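Local coordinates for DR hemagglutinin structural subunit (Escherichia coli, PDB 1UT1), which mediates adherence of uropathogenic Escherichia coli to the upper urinary tract as a fimbrial adhesin, binding the Dr blood group antigen and agglutinating human erythrocytes, at residues 48-53 and 88-93; 66-69 and 73-76; 98-103 and 115-120. The protein carries 3 engineered substitutions. One frame throughout, in Å; residues are numbered along the deposited sequence. Where two conformers were deposited one is given.

Contact 1: 48-53 and 88-93; sequences APIGPV and DKLYVN. With EDO (1,2-ethanediol), chain I.
Ile50, which meets Leu90 and Val92 across this contact, is one of the two bulged residues of a classic beta bulge: it and Gly51 both face Ile123 on the adjoining strand. The contact is small and wholly apolar, and Ile50, deposited in two conformers, makes all of it on its side through one of them. Its CG1 branch lies beside the backbone N, anti to the carbonyl carbon (chi1 -61°), which sends the ethyl arm across to the strand at 88-93. There the end of that arm, CD1 of Ile50, comes tip to tip with CD2 of Leu90 at 4.1 Å. Further back, CG1 of Ile50 lies 4.3 Å from CG1 of Val92, so Ile50 touches two alternate residues of strand 89-96. No hydrogen bond joins the two segments, and all three touching residues are buried. At the other end of 88-93, away from this packing, OD2 of Asp88 accepts a 2.6 Å hydrogen bond from O1 of an ethanediol molecule, probably from the crystallisation liquor. Strand 118-125 pairs antiparallel with both strand 49-58 and strand 89-96, and Ile123 on it packs against Ile50 and Val92. Strand 16-25 also borders the contact, its Leu22 touching both Ile50 and Leu90, while strand 78-83 adds Leu81 beside Val92.

Contact 2: 66-69 and 73-76; sequences ALKA and NFEQ
Ala69 and Phe74 bury the largest areas here, with Asn73 a distant third. The methyl of Ala69 points at the other segment and meets it in two places: its CB is 4.0 Å from CD2 of Phe74 and 4.1 Å from CB of Asn73. The second of these is plain contact between the two beta carbons; CA of Ala69 and CA of Asn73, 5.9 Å apart, are the nearest pair of alpha carbons across the contact.

Phe74, deposited in two conformers, in one of them has its CG between the backbone N and the carbonyl carbon (chi1 70°). That rotation brings the CD2-CE2 side of the ring to the end of strand 64-69, where CE2 of Phe74 lies 3.4 Å from the carbonyl O of Ala69. The same CE2 is 3.6 Å from NZ of Lys68, and both polar atoms stand obliquely to the ring.

Lys68 reaches this spot by curling forward along its own strand. The chain bends at its second and fourth torsions and brings NZ of Lys68 to O of Ala69, a 3.0 Å hydrogen bond that meets the carbonyl almost head-on (C=O...N 164°). The bond thus holds the ammonium beside the Phe74 ring, and its charge would probably polarise the carbonyl next to the aromatic ring.

No hydrogen bond joins the two segments directly. Strand 64-69 pairs with 108-111 and 135-147, whereas 74-75 pairs with 78-83, and only three residues connect the segments. This is a short bend between strands with different partners, not a beta hairpin, and it fits the immunoglobulin-like fold typical of fimbrial subunits.

Contact 3: 98-103 and 115-120; sequences DNSAWT and GSWGGI
Hydrogen bonding centres on the carboxylate of Asp98. CG of Trp117 is anti to the backbone N (chi1 -174°), which turns the indole toward 98-103, and across the contact its NE1 donates to OD1 of Asp98 at 2.9 Å in a fairly straight bond (162° at the hydrogen). OD1 lies almost in the indole plane; the N-H reaches it on the syn side, somewhat out of the carboxylate plane. Within 98-103, OD2 of Asp98 takes two donors: OG of Ser100 at 2.6 Å, also on the syn side, and the backbone N of Ser100 at 3.1 Å, which comes from well above the carboxylate plane. The latter bond closes an Asx turn. Ser100 OG in turn accepts from NE1 of Trp102 at 2.9 Å, again in the plane of the donor ring, so a chain of hydrogen bonds runs from the Trp102 indole through Ser100 OG to Asp98.

One water adds a bridge, donating to OD1 of Asp98 and to the carbonyl O of Gly118, each 2.8 Å from the water oxygen.

The aromatic part is a T-shaped stack. Trp102 presents its edge to a face of Trp117, with six-membered rings 4.9 Å apart between centroids and planes at 76°; CZ2 of Trp102 comes within 3.5 Å of CE3 of Trp117. The opposite face of Trp117 lies against the backbone N of Gly119, where the glycine has no side chain to hold the ring off. Outside the pair, Pro96 touches both indoles and Phe109 lies nearly parallel to Trp102.

With three protein donors and a water directed at it, the carboxylate of Asp98 is probably ionised. Both indole N-H groups find acceptors, which helps fix the rotation of the two rings that stack.

How the contacts relate
Contacts 1 and 2 have centres 13 Å apart and meet through a salt bridge between Lys89 NZ and Glu75 OE2, 3.2 Å apart. Contact 3 lies about 19 Å from contact 1 and 17 Å from contact 2, centre to centre, and nearer the periphery of the chain. It touches contact 1 where Pro52 packs on Ile120, but not contact 2. Along the chain, contact 2 falls wholly between the two segments of contact 1, and contact 3 follows both. Strand 118-125, pairing with 49-58 and 89-96, ties contacts 1 and 3 into one framework. The three contacts thus sample a single all-beta adhesin domain from its buried interior out toward its periphery.

Contact 1: 48-53 and 88-93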
ATOM      1  N   ALA A  48       5.599 -25.790  -6.893  1.00 11.22           N
ATOM      2  CA  ALA A  48       5.983 -24.594  -7.628  1.00 10.60           C
ATOM      3  C   ALA A  48       6.253 -23.497  -6.612  1.00 13.85           C
ATOM      4  O   ALA A  48       5.503 -23.334  -5.647  1.00 11.01           O
ATOM      5  CB  ALA A  48       4.921 -24.174  -8.568  1.00 11.56           C
ATOM      6  N   PRO A  49       7.324 -22.741  -6.816  0.65  9.09           N
ATOM      7  CA  PRO A  49       7.678 -21.718  -5.834  1.00  8.79           C
ATOM      8  C   PRO A  49       6.785 -20.505  -5.972  1.00 10.86           C
ATOM      9  O   PRO A  49       6.486 -20.058  -7.066  1.00 12.83           O
ATOM     10  CB  PRO A  49       9.125 -21.365  -6.212  0.65  9.83           C
ATOM     11  CG  PRO A  49       9.168 -21.613  -7.730  0.65 11.58           C
ATOM     12  CD  PRO A  49       8.196 -22.704  -8.020  0.65  8.60           C
ATOM     13  N   ILE A  50       6.284 -20.039  -4.843  1.00  9.50           N
ATOM     14  CA  ILE A  50       5.507 -18.793  -4.806  1.00  9.48           C
ATOM     15  C   ILE A  50       6.467 -17.643  -4.551  1.00 14.20           C
ATOM     16  O   ILE A  50       6.469 -16.669  -5.298  1.00 14.63           O
ATOM     17  CB  ILE A  50       4.398 -18.837  -3.760  1.00 12.79           C
ATOM     18  CG1 ILE A  50       3.403 -19.966  -4.079  0.65 13.99           C
ATOM     19  CG2 ILE A  50       3.634 -17.482  -3.731  1.00 14.99           C
ATOM     20  CD1 ILE A  50       2.616 -19.743  -5.344  0.65 17.39           C
ATOM     21  N   GLY A  51       7.378 -17.812  -3.593  1.00 10.50           N
ATOM     22  CA  GLY A  51       8.424 -16.809  -3.398  1.00 10.44           C
ATOM     23  C   GLY A  51       9.180 -17.082  -2.110  1.00  9.26           C
ATOM     24  O   GLY A  51       8.760 -17.877  -1.296  1.00 10.01           O
ATOM     25  N   PRO A  52      10.311 -16.421  -1.943  1.00  8.78           N
ATOM     26  CA  PRO A  52      11.070 -16.528  -0.715  1.00  8.40           C
ATOM     27  C   PRO A  52      10.594 -15.465   0.288  1.00  9.27           C
ATOM     28  O   PRO A  52      10.150 -14.377  -0.093  1.00 10.30           O
ATOM     29  CB  PRO A  52      12.510 -16.174  -1.169  1.00  9.80           C
ATOM     30  CG  PRO A  52      12.272 -15.113  -2.272  1.00 13.55           C
ATOM     31  CD  PRO A  52      10.961 -15.533  -2.948  1.00  9.66           C
ATOM     32  N   VAL A  53      10.840 -15.729   1.564  1.00  7.60           N
ATOM     33  CA  VAL A  53      10.629 -14.712   2.618  1.00  9.34           C
ATOM     34  C   VAL A  53      11.897 -14.709   3.459  1.00 11.34           C
ATOM     35  O   VAL A  53      12.252 -15.743   4.044  1.00 11.74           O
ATOM     36  CB  VAL A  53       9.420 -15.074   3.510  1.00 13.81           C
ATOM     37  CG1 VAL A  53       9.260 -14.053   4.619  1.00 14.01           C
ATOM     38  CG2 VAL A  53       8.134 -15.149   2.668  1.00 14.34           C
ATOM     39  N   ASP A  88     -11.088 -18.077  -1.720  1.00 12.15           N
ATOM     40  CA  ASP A  88     -10.336 -19.107  -2.406  1.00 11.03           C
ATOM     41  C   ASP A  88      -8.945 -19.280  -1.836  1.00 13.54           C
ATOM     42  O   ASP A  88      -8.233 -18.292  -1.570  1.00 11.22           O
ATOM     43  CB  ASP A  88     -10.288 -18.815  -3.907  1.00 11.30           C
ATOM     44  CG  ASP A  88     -11.678 -18.698  -4.510  1.00 19.99           C
ATOM     45  OD1 ASP A  88     -12.430 -19.689  -4.435  1.00 17.29           O
ATOM     46  OD2 ASP A  88     -12.061 -17.582  -4.937  1.00 21.54           O
ATOM     47  N   LYS A  89      -8.614 -20.544  -1.568  1.00 11.26           N
ATOM     48  CA  LYS A  89      -7.342 -20.908  -0.966  1.00 10.75           C
ATOM     49  C   LYS A  89      -6.331 -21.488  -1.970  1.00 12.26           C
ATOM     50  O   LYS A  89      -6.678 -22.295  -2.855  1.00 11.76           O
ATOM     51  CB  LYS A  89      -7.572 -21.939   0.144  1.00 10.90           C
ATOM     52  CG  LYS A  89      -8.511 -21.475   1.241  1.00 14.05           C
ATOM     53  CD  LYS A  89      -8.831 -22.678   2.151  1.00 19.69           C
ATOM     54  CE  LYS A  89      -9.795 -22.282   3.266  1.00 27.22           C
ATOM     55  NZ  LYS A  89     -10.136 -23.475   4.089  1.00 45.81           N
ATOM     56  N   LEU A  90      -5.061 -21.148  -1.757  1.00 10.14           N
ATOM     57  CA  LEU A  90      -3.966 -21.781  -2.504  1.00 10.34           C
ATOM     58  C   LEU A  90      -3.046 -22.365  -1.440  1.00 12.33           C
ATOM     59  O   LEU A  90      -2.360 -21.618  -0.730  1.00 10.79           O
ATOM     60  CB  LEU A  90      -3.226 -20.740  -3.333  1.00 10.04           C
ATOM     61  CG  LEU A  90      -2.009 -21.190  -4.144  1.00 12.89           C
ATOM     62  CD1 LEU A  90      -2.431 -22.305  -5.151  1.00 12.36           C
ATOM     63  CD2 LEU A  90      -1.452 -19.949  -4.920  1.00 13.90           C
ATOM     64  N   TYR A  91      -3.143 -23.684  -1.227  1.00  9.90           N
ATOM     65  CA  TYR A  91      -2.404 -24.331  -0.149  1.00  8.85           C
ATOM     66  C   TYR A  91      -0.926 -24.312  -0.444  1.00 10.72           C
ATOM     67  O   TYR A  91      -0.489 -24.635  -1.561  1.00  9.60           O
ATOM     68  CB  TYR A  91      -2.870 -25.760   0.016  1.00 10.19           C
ATOM     69  CG  TYR A  91      -4.276 -25.814   0.566  1.00 12.60           C
ATOM     70  CD1 TYR A  91      -5.364 -25.981  -0.276  1.00 15.21           C
ATOM     71  CD2 TYR A  91      -4.502 -25.675   1.927  1.00 13.69           C
ATOM     72  CE1 TYR A  91      -6.666 -26.038   0.233  1.00 16.22           C
ATOM     73  CE2 TYR A  91      -5.796 -25.691   2.436  1.00 16.39           C
ATOM     74  CZ  TYR A  91      -6.869 -25.858   1.577  1.00 23.00           C
ATOM     75  OH  TYR A  91      -8.153 -25.965   2.106  1.00 22.48           O
ATOM     76  N   VAL A  92      -0.149 -24.065   0.599  1.00  8.59           N
ATOM     77  CA  VAL A  92       1.296 -24.027   0.443  1.00  8.12           C
ATOM     78  C   VAL A  92       2.026 -24.787   1.545  1.00 10.77           C
ATOM     79  O   VAL A  92       1.531 -24.902   2.679  1.00 10.21           O
ATOM     80  CB  VAL A  92       1.831 -22.547   0.429  1.00 10.35           C
ATOM     81  CG1 VAL A  92       1.323 -21.793  -0.819  1.00 10.94           C
ATOM     82  CG2 VAL A  92       1.448 -21.767   1.744  1.00 11.31           C
ATOM     83  N   ASN A  93       3.284 -25.132   1.243  1.00  8.07           N
ATOM     84  CA  ASN A  93       4.241 -25.584   2.250  1.00  9.87           C
ATOM     85  C   ASN A  93       5.197 -24.443   2.513  1.00 12.29           C
ATOM     86  O   ASN A  93       5.467 -23.634   1.630  1.00 10.69           O
ATOM     87  CB  ASN A  93       5.045 -26.763   1.743  1.00 13.72           C
ATOM     88  CG  ASN A  93       4.261 -28.041   1.780  1.00 26.39           C
ATOM     89  OD1 ASN A  93       3.589 -28.352   2.776  1.00 24.25           O
ATOM     90  ND2 ASN A  93       4.275 -28.759   0.671  1.00 18.51           N
TER
HETATM   91  C1  EDO I1142     -10.764 -15.274  -6.813  1.00 27.05           C
HETATM   92  O1  EDO I1142     -11.339 -15.168  -5.504  1.00 26.04           O
HETATM   93  C2  EDO I1142     -11.879 -15.654  -7.815  1.00 28.86           C
HETATM   94  O2  EDO I1142     -13.072 -14.891  -7.533  1.00 29.85           O

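Contact 2: 66-69 and 73-76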
ATOM      1  N   ALA A  66       9.754 -17.364  15.526  1.00 10.15           N
ATOM      2  CA  ALA A  66       8.464 -17.810  15.017  1.00  9.72           C
ATOM      3  C   ALA A  66       7.832 -16.849  14.020  1.00 12.60           C
ATOM      4  O   ALA A  66       8.039 -15.635  14.076  1.00 10.73           O
ATOM      5  CB  ALA A  66       7.530 -18.057  16.162  1.00 10.20           C
ATOM      6  N   LEU A  67       7.039 -17.405  13.111  1.00  9.67           N
ATOM      7  CA  LEU A  67       6.293 -16.604  12.164  1.00  9.52           C
ATOM      8  C   LEU A  67       4.828 -16.968  12.347  1.00 13.16           C
ATOM      9  O   LEU A  67       4.472 -18.162  12.364  1.00 13.68           O
ATOM     10  CB  LEU A  67       6.711 -16.971  10.732  1.00  9.23           C
ATOM     11  CG  LEU A  67       8.210 -16.927  10.474  1.00 15.53           C
ATOM     12  CD1 LEU A  67       8.477 -17.513   9.051  1.00 18.16           C
ATOM     13  CD2 LEU A  67       8.688 -15.478  10.554  1.00 14.31           C
ATOM     14  N   LYS A  68       3.984 -15.965  12.480  1.00  9.93           N
ATOM     15  CA  LYS A  68       2.566 -16.233  12.629  1.00  9.92           C
ATOM     16  C   LYS A  68       1.859 -15.799  11.356  1.00 11.51           C
ATOM     17  O   LYS A  68       1.978 -14.653  10.928  1.00 12.85           O
ATOM     18  CB  LYS A  68       1.982 -15.458  13.833  1.00 12.00           C
ATOM     19  CG  LYS A  68       0.447 -15.618  13.937  1.00 21.01           C
ATOM     20  CD  LYS A  68       0.029 -15.829  15.351  1.00 33.91           C
ATOM     21  CE  LYS A  68      -1.470 -16.169  15.451  1.00 47.36           C
ATOM     22  NZ  LYS A  68      -2.183 -15.999  14.156  1.00 60.14           N
ATOM     23  N   ALA A  69       1.060 -16.699  10.801  1.00  9.46           N
ATOM     24  CA  ALA A  69       0.249 -16.372   9.648  1.00 10.82           C
ATOM     25  C   ALA A  69      -0.988 -15.571  10.101  1.00 14.13           C
ATOM     26  O   ALA A  69      -1.541 -15.795  11.187  1.00 14.24           O
ATOM     27  CB  ALA A  69      -0.182 -17.654   8.943  1.00 10.62           C
ATOM     28  N   ASN A  73      -5.134 -17.019   6.801  1.00 12.69           N
ATOM     29  CA  ASN A  73      -4.179 -17.815   5.997  1.00 12.29           C
ATOM     30  C   ASN A  73      -3.916 -19.219   6.553  1.00 14.16           C
ATOM     31  O   ASN A  73      -2.977 -19.894   6.118  1.00 12.28           O
ATOM     32  CB  ASN A  73      -2.821 -17.097   5.906  1.00  9.11           C
ATOM     33  CG  ASN A  73      -2.842 -15.926   4.941  1.00 11.96           C
ATOM     34  OD1 ASN A  73      -3.278 -16.043   3.780  1.00 17.66           O
ATOM     35  ND2 ASN A  73      -2.384 -14.810   5.406  1.00  8.02           N
ATOM     36  N   PHE A  74      -4.653 -19.608   7.583  1.00 12.06           N
ATOM     37  CA  PHE A  74      -4.462 -20.925   8.151  1.00 10.89           C
ATOM     38  C   PHE A  74      -5.751 -21.539   8.675  1.00 18.11           C
ATOM     39  O   PHE A  74      -6.642 -20.839   9.187  1.00 18.13           O
ATOM     40  CB  PHE A  74      -3.378 -20.935   9.237  0.65 12.57           C
ATOM     41  CG  PHE A  74      -3.770 -20.218  10.506  0.65 12.82           C
ATOM     42  CD1 PHE A  74      -4.231 -20.933  11.601  0.65 15.54           C
ATOM     43  CD2 PHE A  74      -3.550 -18.854  10.655  0.65 14.15           C
ATOM     44  CE1 PHE A  74      -4.584 -20.280  12.784  0.65 15.11           C
ATOM     45  CE2 PHE A  74      -3.868 -18.209  11.838  0.65 15.92           C
ATOM     46  CZ  PHE A  74      -4.428 -18.931  12.896  0.65 13.34           C
ATOM     47  N   GLU A  75      -5.777 -22.859   8.625  1.00 19.14           N
ATOM     48  CA  GLU A  75      -6.843 -23.649   9.208  1.00 23.64           C
ATOM     49  C   GLU A  75      -6.418 -25.107   9.283  1.00 33.01           C
ATOM     50  O   GLU A  75      -5.912 -25.658   8.311  1.00 30.79           O
ATOM     51  CB  GLU A  75      -8.088 -23.548   8.352  1.00 25.82           C
ATOM     52  CG  GLU A  75      -9.289 -23.027   9.091  1.00 45.13           C
ATOM     53  CD  GLU A  75     -10.490 -22.908   8.193  1.00 64.94           C
ATOM     54  OE1 GLU A  75     -11.289 -21.959   8.375  1.00 72.04           O
ATOM     55  OE2 GLU A  75     -10.581 -23.713   7.246  1.00 41.77           O
ATOM     56  N   GLN A  76      -6.702 -25.751  10.410  1.00 34.93           N
ATOM     57  CA  GLN A  76      -6.518 -27.192  10.502  1.00 36.01           C
ATOM     58  C   GLN A  76      -5.097 -27.600  10.119  1.00 37.75           C
ATOM     59  O   GLN A  76      -4.904 -28.499   9.311  1.00 39.37           O
ATOM     60  CB  GLN A  76      -7.565 -27.876   9.584  1.00 38.59           C
ATOM     61  CG  GLN A  76      -7.182 -29.234   8.987  1.00 67.03           C
ATOM     62  CD  GLN A  76      -7.063 -29.201   7.460  1.00 98.64           C
ATOM     63  OE1 GLN A  76      -7.175 -28.139   6.847  1.00 95.98           O
ATOM     64  NE2 GLN A  76      -6.872 -30.370   6.868  1.00 95.98           N
TER

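Contact 3: 98-103 and 115-120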
ATOM      1  N   ASP A  98      17.676 -23.977   4.904  1.00 13.05           N
ATOM      2  CA  ASP A  98      18.803 -24.669   5.530  1.00 12.71           C
ATOM      3  C   ASP A  98      18.259 -25.979   6.123  1.00 18.18           C
ATOM      4  O   ASP A  98      17.140 -26.394   5.814  1.00 19.82           O
ATOM      5  CB  ASP A  98      19.486 -23.778   6.591  1.00 13.33           C
ATOM      6  CG  ASP A  98      18.537 -23.380   7.738  1.00 14.38           C
ATOM      7  OD1 ASP A  98      18.991 -22.668   8.669  1.00 15.65           O
ATOM      8  OD2 ASP A  98      17.376 -23.850   7.761  1.00 11.25           O
ATOM      9  N   ASN A  99      19.017 -26.607   6.992  1.00 20.39           N
ATOM     10  CA  ASN A  99      18.598 -27.904   7.556  1.00 24.97           C
ATOM     11  C   ASN A  99      17.719 -27.801   8.790  1.00 29.43           C
ATOM     12  O   ASN A  99      17.576 -28.788   9.511  1.00 30.50           O
ATOM     13  CB  ASN A  99      19.836 -28.689   8.010  1.00 32.82           C
ATOM     14  CG  ASN A  99      20.394 -29.566   6.948  1.00 76.23           C
ATOM     15  OD1 ASN A  99      20.155 -30.767   6.960  1.00 82.92           O
ATOM     16  ND2 ASN A  99      21.351 -29.034   6.203  1.00 67.56           N
ATOM     17  N   SER A 100      17.266 -26.600   9.125  1.00 20.56           N
ATOM     18  CA  SER A 100      16.661 -26.392  10.420  1.00 15.86           C
ATOM     19  C   SER A 100      15.268 -26.957  10.586  1.00 16.97           C
ATOM     20  O   SER A 100      14.521 -27.087   9.625  1.00 14.43           O
ATOM     21  CB  SER A 100      16.758 -24.937  10.859  1.00 15.80           C
ATOM     22  OG  SER A 100      16.014 -24.109   9.993  1.00 15.22           O
ATOM     23  N   ALA A 101      14.955 -27.370  11.814  1.00 15.16           N
ATOM     24  CA  ALA A 101      13.668 -28.002  12.109  1.00 15.50           C
ATOM     25  C   ALA A 101      12.706 -27.009  12.753  1.00 15.15           C
ATOM     26  O   ALA A 101      13.052 -26.325  13.715  1.00 13.46           O
ATOM     27  CB  ALA A 101      13.873 -29.188  13.024  1.00 16.71           C
ATOM     28  N   TRP A 102      11.481 -27.008  12.245  1.00 11.98           N
ATOM     29  CA  TRP A 102      10.420 -26.118  12.697  1.00 11.15           C
ATOM     30  C   TRP A 102       9.146 -26.924  12.912  1.00 14.64           C
ATOM     31  O   TRP A 102       8.985 -28.045  12.368  1.00 15.29           O
ATOM     32  CB  TRP A 102      10.134 -25.031  11.632  1.00 10.08           C
ATOM     33  CG  TRP A 102      11.288 -24.121  11.349  1.00 10.84           C
ATOM     34  CD1 TRP A 102      12.509 -24.470  10.897  1.00 13.20           C
ATOM     35  CD2 TRP A 102      11.308 -22.693  11.542  1.00  9.87           C
ATOM     36  NE1 TRP A 102      13.324 -23.352  10.810  1.00 12.55           N
ATOM     37  CE2 TRP A 102      12.607 -22.249  11.206  1.00 13.70           C
ATOM     38  CE3 TRP A 102      10.372 -21.767  12.030  1.00 11.28           C
ATOM     39  CZ2 TRP A 102      12.975 -20.893  11.240  1.00 12.87           C
ATOM     40  CZ3 TRP A 102      10.732 -20.422  12.091  1.00 12.39           C
ATOM     41  CH2 TRP A 102      12.038 -19.996  11.696  1.00 13.09           C
ATOM     42  N   THR A 103       8.221 -26.338  13.666  1.00 11.90           N
ATOM     43  CA  THR A 103       6.970 -26.978  13.958  1.00 12.89           C
ATOM     44  C   THR A 103       5.821 -26.048  13.565  1.00 15.30           C
ATOM     45  O   THR A 103       5.930 -24.838  13.694  1.00 13.32           O
ATOM     46  CB  THR A 103       6.886 -27.296  15.460  1.00 13.85           C
ATOM     47  OG1 THR A 103       7.897 -28.260  15.782  1.00 14.17           O
ATOM     48  CG2 THR A 103       5.499 -27.872  15.835  1.00 14.35           C
ATOM     49  N   GLY A 115      17.463 -19.356  19.656  1.00 16.19           N
ATOM     50  CA  GLY A 115      18.574 -18.762  18.940  1.00 14.68           C
ATOM     51  C   GLY A 115      18.098 -17.717  17.946  1.00 17.07           C
ATOM     52  O   GLY A 115      16.971 -17.782  17.437  1.00 15.97           O
ATOM     53  N   SER A 116      18.965 -16.750  17.682  1.00 13.67           N
ATOM     54  CA  SER A 116      18.659 -15.657  16.763  1.00 13.30           C
ATOM     55  C   SER A 116      18.878 -16.104  15.321  1.00 17.53           C
ATOM     56  O   SER A 116      19.852 -15.730  14.691  1.00 19.23           O
ATOM     57  CB  SER A 116      19.557 -14.460  17.083  1.00 16.55           C
ATOM     58  OG  SER A 116      19.199 -13.936  18.348  1.00 15.51           O
ATOM     59  N   TRP A 117      17.948 -16.897  14.805  1.00 14.92           N
ATOM     60  CA  TRP A 117      18.063 -17.451  13.466  1.00 13.57           C
ATOM     61  C   TRP A 117      17.920 -16.377  12.386  1.00 16.45           C
ATOM     62  O   TRP A 117      17.062 -15.475  12.487  1.00 16.16           O
ATOM     63  CB  TRP A 117      16.959 -18.494  13.264  1.00 11.94           C
ATOM     64  CG  TRP A 117      17.066 -19.231  11.996  1.00 13.55           C
ATOM     65  CD1 TRP A 117      17.948 -20.248  11.707  1.00 16.12           C
ATOM     66  CD2 TRP A 117      16.225 -19.082  10.831  1.00 13.10           C
ATOM     67  NE1 TRP A 117      17.688 -20.748  10.451  1.00 14.71           N
ATOM     68  CE2 TRP A 117      16.650 -20.047   9.887  1.00 15.26           C
ATOM     69  CE3 TRP A 117      15.156 -18.222  10.496  1.00 13.15           C
ATOM     70  CZ2 TRP A 117      16.039 -20.198   8.632  1.00 13.66           C
ATOM     71  CZ3 TRP A 117      14.551 -18.371   9.236  1.00 14.22           C
ATOM     72  CH2 TRP A 117      15.011 -19.345   8.315  1.00 14.39           C
ATOM     73  N   GLY A 118      18.660 -16.574  11.298  1.00 13.11           N
ATOM     74  CA  GLY A 118      18.500 -15.788  10.092  1.00 13.43           C
ATOM     75  C   GLY A 118      18.503 -16.817   8.966  1.00 14.44           C
ATOM     76  O   GLY A 118      19.213 -17.837   9.034  1.00 13.73           O
ATOM     77  N   GLY A 119      17.715 -16.562   7.942  1.00 10.50           N
ATOM     78  CA  GLY A 119      17.626 -17.502   6.840  1.00 10.33           C
ATOM     79  C   GLY A 119      16.552 -17.110   5.824  1.00 12.47           C
ATOM     80  O   GLY A 119      16.066 -15.982   5.784  1.00 12.63           O
ATOM     81  N   ILE A 120      16.235 -18.057   4.978  1.00  9.67           N
ATOM     82  CA  ILE A 120      15.292 -17.845   3.896  1.00  8.25           C
ATOM     83  C   ILE A 120      14.223 -18.900   4.066  1.00 11.30           C
ATOM     84  O   ILE A 120      14.532 -20.075   4.251  1.00  9.01           O
ATOM     85  CB  ILE A 120      15.991 -18.096   2.541  1.00 11.20           C
ATOM     86  CG1 ILE A 120      17.169 -17.127   2.348  1.00 11.55           C
ATOM     87  CG2 ILE A 120      14.983 -17.975   1.384  1.00 11.86           C
ATOM     88  CD1 ILE A 120      18.129 -17.535   1.231  1.00 16.51           C
TER
HETATM   89  O   HOH W   1      19.998 -20.178   7.789  1.00 25.86           O